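Local coordinates for PA14 domain-containing protein (Clostridium clariflavum, PDB 6QDI), which probably senses plant-biomass polysaccharides outside the cell through its tandem calcium-binding PA14 domains, as the sensory part of an RsgI-like membrane anti-sigma factor, at residues 41-46 with 192-197; 186-191 with 196-201. One frame throughout, in Å; residues are numbered along the deposited sequence.

Contact 1: 41-46 with 192-197; sequences NDESYS and INQDQK. With CA (calcium ion), chain G; CA (calcium ion), chain F.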
loop_
_atom_site.group_PDB
_atom_site.type_symbol
_atom_site.label_atom_id
_atom_site.label_comp_id
_atom_site.label_asym_id
_atom_site.label_seq_id
_atom_site.Cartn_x
_atom_site.Cartn_y
_atom_site.Cartn_z
ATOM N N ASN A 41 0.319 -10.361 6.317
ATOM C CA ASN A 41 0.082 -11.580 5.527
ATOM C C ASN A 41 -1.406 -11.719 5.220
ATOM O O ASN A 41 -2.055 -12.658 5.672
ATOM C CB ASN A 41 0.610 -12.817 6.268
ATOM C CG ASN A 41 0.581 -14.018 5.410
ATOM O OD1 ASN A 41 0.579 -13.901 4.169
ATOM N ND2 ASN A 41 0.631 -15.191 6.034
ATOM N N ASP A 42 -1.917 -10.777 4.431
ATOM C CA ASP A 42 -3.329 -10.717 4.118
ATOM C C ASP A 42 -3.635 -10.831 2.626
ATOM O O ASP A 42 -4.789 -10.675 2.230
ATOM C CB ASP A 42 -3.980 -9.452 4.667
ATOM C CG ASP A 42 -3.455 -8.177 4.015
ATOM O OD1 ASP A 42 -2.568 -8.260 3.168
ATOM O OD2 ASP A 42 -3.944 -7.076 4.343
ATOM N N GLU A 43 -2.610 -11.048 1.797
ATOM C CA GLU A 43 -2.778 -11.233 0.354
ATOM C C GLU A 43 -3.041 -9.961 -0.430
ATOM O O GLU A 43 -3.377 -10.036 -1.604
ATOM C CB GLU A 43 -3.786 -12.332 -0.009
ATOM C CG GLU A 43 -3.666 -13.608 0.800
ATOM C CD GLU A 43 -4.711 -14.628 0.486
ATOM O OE1 GLU A 43 -5.400 -14.525 -0.565
ATOM O OE2 GLU A 43 -4.871 -15.567 1.319
ATOM N N SER A 44 -2.852 -8.789 0.206
ATOM C CA SER A 44 -3.008 -7.499 -0.492
ATOM C C SER A 44 -1.756 -6.660 -0.300
ATOM O O SER A 44 -1.518 -6.145 0.797
ATOM C CB SER A 44 -4.237 -6.754 -0.039
ATOM O OG SER A 44 -4.274 -6.534 1.339
ATOM N N TYR A 45 -0.911 -6.533 -1.322
ATOM C CA TYR A 45 0.350 -5.814 -1.161
ATOM C C TYR A 45 0.837 -5.377 -2.517
ATOM O O TYR A 45 0.286 -5.764 -3.552
ATOM C CB TYR A 45 1.409 -6.669 -0.387
ATOM C CG TYR A 45 1.692 -8.008 -1.015
ATOM C CD1 TYR A 45 2.597 -8.117 -2.053
ATOM C CD2 TYR A 45 1.051 -9.168 -0.581
ATOM C CE1 TYR A 45 2.865 -9.363 -2.661
ATOM C CE2 TYR A 45 1.310 -10.396 -1.176
ATOM C CZ TYR A 45 2.204 -10.473 -2.215
ATOM O OH TYR A 45 2.470 -11.671 -2.850
ATOM N N SER A 46 1.857 -4.529 -2.516
ATOM C CA SER A 46 2.365 -4.012 -3.779
ATOM C C SER A 46 3.823 -3.634 -3.585
ATOM O O SER A 46 4.303 -3.506 -2.441
ATOM C CB SER A 46 1.495 -2.843 -4.287
ATOM O OG SER A 46 1.411 -1.790 -3.318
ATOM N N ILE A 192 -10.028 -13.528 8.599
ATOM C CA ILE A 192 -11.289 -12.978 8.085
ATOM C C ILE A 192 -11.548 -13.584 6.721
ATOM O O ILE A 192 -10.736 -13.468 5.803
ATOM C CB ILE A 192 -11.244 -11.442 8.050
ATOM C CG1 ILE A 192 -11.017 -10.888 9.462
ATOM C CG2 ILE A 192 -12.464 -10.845 7.397
ATOM C CD1 ILE A 192 -12.222 -10.987 10.399
ATOM N N ASN A 193 -12.688 -14.242 6.575
ATOM C CA ASN A 193 -13.047 -14.879 5.322
ATOM C C ASN A 193 -12.984 -13.878 4.157
ATOM O O ASN A 193 -13.406 -12.716 4.283
ATOM C CB ASN A 193 -14.432 -15.483 5.410
ATOM C CG ASN A 193 -14.717 -16.411 4.253
ATOM O OD1 ASN A 193 -13.982 -17.338 3.979
ATOM N ND2 ASN A 193 -15.750 -16.116 3.556
ATOM N N GLN A 194 -12.469 -14.338 3.019
ATOM C CA GLN A 194 -12.211 -13.466 1.858
ATOM C C GLN A 194 -13.459 -13.385 0.963
ATOM O O GLN A 194 -13.504 -13.899 -0.166
ATOM C CB GLN A 194 -10.992 -13.952 1.124
ATOM C CG GLN A 194 -10.383 -12.915 0.229
ATOM C CD GLN A 194 -9.173 -13.494 -0.469
ATOM O OE1 GLN A 194 -9.325 -14.168 -1.493
ATOM N NE2 GLN A 194 -7.987 -13.311 0.097
ATOM N N ASP A 195 -14.520 -12.765 1.514
ATOM C CA ASP A 195 -15.838 -12.645 0.864
ATOM C C ASP A 195 -16.293 -11.206 0.651
ATOM O O ASP A 195 -17.440 -10.986 0.312
ATOM C CB ASP A 195 -16.924 -13.444 1.643
ATOM C CG ASP A 195 -17.163 -12.930 3.046
ATOM O OD1 ASP A 195 -16.647 -11.889 3.416
ATOM O OD2 ASP A 195 -17.852 -13.653 3.821
ATOM N N GLN A 196 -15.395 -10.234 0.878
ATOM C CA GLN A 196 -15.687 -8.815 0.666
ATOM C C GLN A 196 -16.812 -8.278 1.516
ATOM O O GLN A 196 -17.338 -7.245 1.240
ATOM C CB GLN A 196 -15.900 -8.440 -0.826
ATOM C CG GLN A 196 -14.726 -8.828 -1.731
ATOM C CD GLN A 196 -14.735 -10.306 -2.086
ATOM O OE1 GLN A 196 -15.754 -10.843 -2.522
ATOM N NE2 GLN A 196 -13.606 -10.934 -1.981
ATOM N N LYS A 197 -17.142 -8.970 2.606
ATOM C CA LYS A 197 -18.206 -8.570 3.493
ATOM C C LYS A 197 -17.652 -8.706 4.900
ATOM O O LYS A 197 -17.657 -9.814 5.500
ATOM C CB LYS A 197 -19.420 -9.461 3.303
ATOM C CG LYS A 197 -20.075 -9.279 1.959
ATOM C CD LYS A 197 -21.255 -10.224 1.791
ATOM C CE LYS A 197 -20.776 -11.643 1.566
HETATM CA CA CA G . -2.452 -5.746 2.909
HETATM CA CA CA F . -17.675 -12.121 5.702
HETATM O O HOH W 1 -7.465 -11.667 2.449
HETATM O O HOH W 2 -15.357 -12.157 6.138
HETATM O O HOH W 3 -17.887 -14.268 6.768
HETATM O O HOH W 4 -20.020 -11.999 5.612
HETATM O O HOH W 5 -2.421 -4.649 5.135
HETATM O O HOH W 6 -4.020 -3.876 2.596
#
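Glu43 and Gln194 meet where two turns face each other across the junction of the two PA14 domains. Glu43 has positive phi and follows Asp42, whose OD1 accepts from Ser44 N in an Asx turn leading into strand 44-53. Gln194 is the centre of an inverse gamma turn, and an Asx turn of Asp195 to Lys197 N comes next. Each Asx turn contributes ligands to a calcium ion: Asp42 binds one through both carboxylate oxygens and Ser44 through O and OG, with Asp10 completing the protein ligands, while Asp195 and the carbonyl of Lys197 bind the other together with Asp163. Across the gap, Gln194 NE2 donates to Glu43 OE1 at 2.9 Å, nearly straight at 164°. The acceptor lies in the amide plane, but the amide reaches OE1 from above the carboxylate, the two planes being 83° apart. Gln194 spans the distance because CG is anti to N (chi1 -161°) and the chain beyond it is extended. Glu43 OE1 has a stronger partner in Gly115 N. A water accepts from Gln194 NE2 at 2.9 Å and donates to Asp42 O at 2.9 Å. Glutamine suits this place as a long, neutral donor serving both a carboxylate and a water. A single side-chain hydrogen bond and one bridging water over a small interface imply a polar, partly solvated seam between turns that each bind calcium.

Contact 2: 186-191 with 196-201; sequences GSPSKS and QKFSVR. With CA (calcium ion), chain F.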
loop_
_atom_site.group_PDB
_atom_site.type_symbol
_atom_site.label_atom_id
_atom_site.label_comp_id
_atom_site.label_asym_id
_atom_site.label_seq_id
_atom_site.Cartn_x
_atom_site.Cartn_y
_atom_site.Cartn_z
ATOM N N GLY A 186 -9.310 -8.263 -0.898
ATOM C CA GLY A 186 -8.844 -9.023 0.261
ATOM C C GLY A 186 -9.503 -8.578 1.580
ATOM O O GLY A 186 -10.223 -7.597 1.633
ATOM N N SER A 187 -9.198 -9.357 2.605
ATOM C CA SER A 187 -9.670 -9.066 3.949
ATOM C C SER A 187 -8.539 -8.542 4.807
ATOM O O SER A 187 -7.370 -8.575 4.420
ATOM C CB SER A 187 -10.278 -10.324 4.563
ATOM O OG SER A 187 -11.394 -10.693 3.794
ATOM N N PRO A 188 -8.842 -8.068 6.041
ATOM C CA PRO A 188 -7.762 -7.447 6.821
ATOM C C PRO A 188 -6.769 -8.418 7.425
ATOM O O PRO A 188 -5.709 -7.979 7.872
ATOM C CB PRO A 188 -8.548 -6.655 7.912
ATOM C CG PRO A 188 -9.859 -6.368 7.260
ATOM C CD PRO A 188 -10.168 -7.667 6.548
ATOM N N SER A 189 -7.129 -9.698 7.447
ATOM C CA SER A 189 -6.285 -10.756 7.973
ATOM C C SER A 189 -6.777 -12.027 7.338
ATOM O O SER A 189 -7.954 -12.117 6.958
ATOM C CB SER A 189 -6.418 -10.863 9.498
ATOM O OG SER A 189 -5.713 -11.977 9.951
ATOM N N LYS A 190 -5.927 -13.043 7.270
ATOM C CA LYS A 190 -6.393 -14.372 6.872
ATOM C C LYS A 190 -7.381 -14.949 7.863
ATOM O O LYS A 190 -8.050 -15.917 7.519
ATOM C CB LYS A 190 -5.233 -15.350 6.642
ATOM C CG LYS A 190 -4.437 -15.044 5.388
ATOM C CD LYS A 190 -3.225 -15.931 5.297
ATOM C CE LYS A 190 -2.348 -15.595 4.110
ATOM N NZ LYS A 190 -2.671 -16.403 2.938
ATOM N N SER A 191 -7.487 -14.400 9.079
ATOM C CA SER A 191 -8.520 -14.838 10.004
ATOM C C SER A 191 -9.924 -14.415 9.598
ATOM O O SER A 191 -10.895 -14.881 10.165
ATOM C CB SER A 191 -8.222 -14.311 11.409
ATOM O OG SER A 191 -8.310 -12.901 11.443
ATOM N N GLN A 196 -15.395 -10.234 0.878
ATOM C CA GLN A 196 -15.687 -8.815 0.666
ATOM C C GLN A 196 -16.812 -8.278 1.516
ATOM O O GLN A 196 -17.338 -7.245 1.240
ATOM C CB GLN A 196 -15.900 -8.440 -0.826
ATOM C CG GLN A 196 -14.726 -8.828 -1.731
ATOM C CD GLN A 196 -14.735 -10.306 -2.086
ATOM O OE1 GLN A 196 -15.754 -10.843 -2.522
ATOM N NE2 GLN A 196 -13.606 -10.934 -1.981
ATOM N N LYS A 197 -17.142 -8.970 2.606
ATOM C CA LYS A 197 -18.206 -8.570 3.493
ATOM C C LYS A 197 -17.652 -8.706 4.900
ATOM O O LYS A 197 -17.657 -9.814 5.500
ATOM C CB LYS A 197 -19.420 -9.461 3.303
ATOM C CG LYS A 197 -20.075 -9.279 1.959
ATOM C CD LYS A 197 -21.255 -10.224 1.791
ATOM C CE LYS A 197 -20.776 -11.643 1.566
ATOM N N PHE A 198 -17.127 -7.605 5.455
ATOM C CA PHE A 198 -16.426 -7.671 6.731
ATOM C C PHE A 198 -16.427 -6.262 7.300
ATOM O O PHE A 198 -16.794 -5.310 6.620
ATOM C CB PHE A 198 -15.018 -8.253 6.573
ATOM C CG PHE A 198 -14.120 -7.468 5.654
ATOM C CD1 PHE A 198 -13.465 -6.321 6.081
ATOM C CD2 PHE A 198 -13.911 -7.876 4.335
ATOM C CE1 PHE A 198 -12.661 -5.589 5.191
ATOM C CE2 PHE A 198 -13.087 -7.149 3.492
ATOM C CZ PHE A 198 -12.457 -6.022 3.908
ATOM N N SER A 199 -16.011 -6.143 8.571
ATOM C CA SER A 199 -16.023 -4.834 9.206
ATOM C C SER A 199 -14.948 -4.749 10.268
ATOM O O SER A 199 -14.360 -5.765 10.667
ATOM C CB SER A 199 -17.411 -4.510 9.750
ATOM O OG SER A 199 -17.877 -5.500 10.649
ATOM N N VAL A 200 -14.662 -3.523 10.690
ATOM C CA VAL A 200 -13.583 -3.223 11.609
ATOM C C VAL A 200 -14.039 -2.125 12.556
ATOM O O VAL A 200 -14.686 -1.177 12.152
ATOM C CB VAL A 200 -12.328 -2.750 10.869
ATOM C CG1 VAL A 200 -11.195 -2.488 11.846
ATOM C CG2 VAL A 200 -11.871 -3.755 9.818
ATOM N N ARG A 201 -13.638 -2.273 13.828
ATOM C CA ARG A 201 -13.715 -1.173 14.781
ATOM C C ARG A 201 -12.319 -0.832 15.251
ATOM O O ARG A 201 -11.595 -1.673 15.775
ATOM C CB ARG A 201 -14.579 -1.549 15.986
ATOM C CG ARG A 201 -14.577 -0.524 17.118
ATOM C CD ARG A 201 -15.724 -0.733 18.086
ATOM N NE ARG A 201 -15.686 -2.059 18.696
ATOM C CZ ARG A 201 -16.743 -2.812 18.928
ATOM N NH1 ARG A 201 -17.965 -2.434 18.588
ATOM N NH2 ARG A 201 -16.571 -4.010 19.473
HETATM CA CA CA F . -17.675 -12.121 5.702
HETATM O O HOH W 7 -12.587 -10.049 1.360
HETATM O O HOH W 3 -17.887 -14.268 6.768
HETATM O O HOH W 4 -20.020 -11.999 5.612
HETATM O O HOH W 2 -15.357 -12.157 6.138
#
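The ring of Phe198 carries the pyrrolidine of Pro188 over one of its faces. Pro188 CD stands 3.7 Å from the ring centroid, 20° off the normal, in a CH-pi contact shifted toward the rim, with CD only 3.5 Å from Phe198 CE1. Gly186 O and Ser187 OG approach the ring obliquely, the carbonyl oxygen reaching 3.4 Å from Phe198 CE2. Tyr264 and Asn266 of the neighbouring strand 257-266, and Ile192 of the loop, also touch the ring. Phe198 puts its ring here with CG lying between its backbone N and carbonyl carbon (chi1 60°).

Beside the ring, Val200 CG2 meets Pro188 CG at 4.2 Å, and Tyr161 of strand 157-162 touches both residues. In strand 198-207 the side chains alternate, so Phe198 and Val200 point toward the loop while Ser199 points away, where its hydroxyl bonds to Glu164 O and Leu167 N. Proline suits the loop because its ring offers polarised CH groups to the aromatic face and needs no N-H partner.

The polar link is a water that donates to Ser187 OG at 2.8 Å and accepts from Gln196 N at 2.9 Å, while the same hydroxyl also bonds to Asn193 O. The two segments are thus joined by apolar packing on a buried aromatic ring, supplemented by one bridging water, and the loop is thereby folded back against the start of the strand of its own beta sandwich.

Contacts 1 and 2, whose centres lie 7 Å apart, share Gln196 and Lys197, and the loop between strands 180-184 and 198-207 serves both. Contact 2 folds this loop onto its own domain, while contact 1 uses its outer bend to reach the first domain. Besides the tie between Ser187 and Asn193, a salt bridge joins them directly: Lys190 NZ meets Glu43 OE2 at 2.9 Å, so Glu43 receives two residues of the loop. The calcium ions of chains G and F, 16.7 Å apart, hold equivalent turns of the two PA14 domains; the second, bound by Lys197 O, belongs to both contacts.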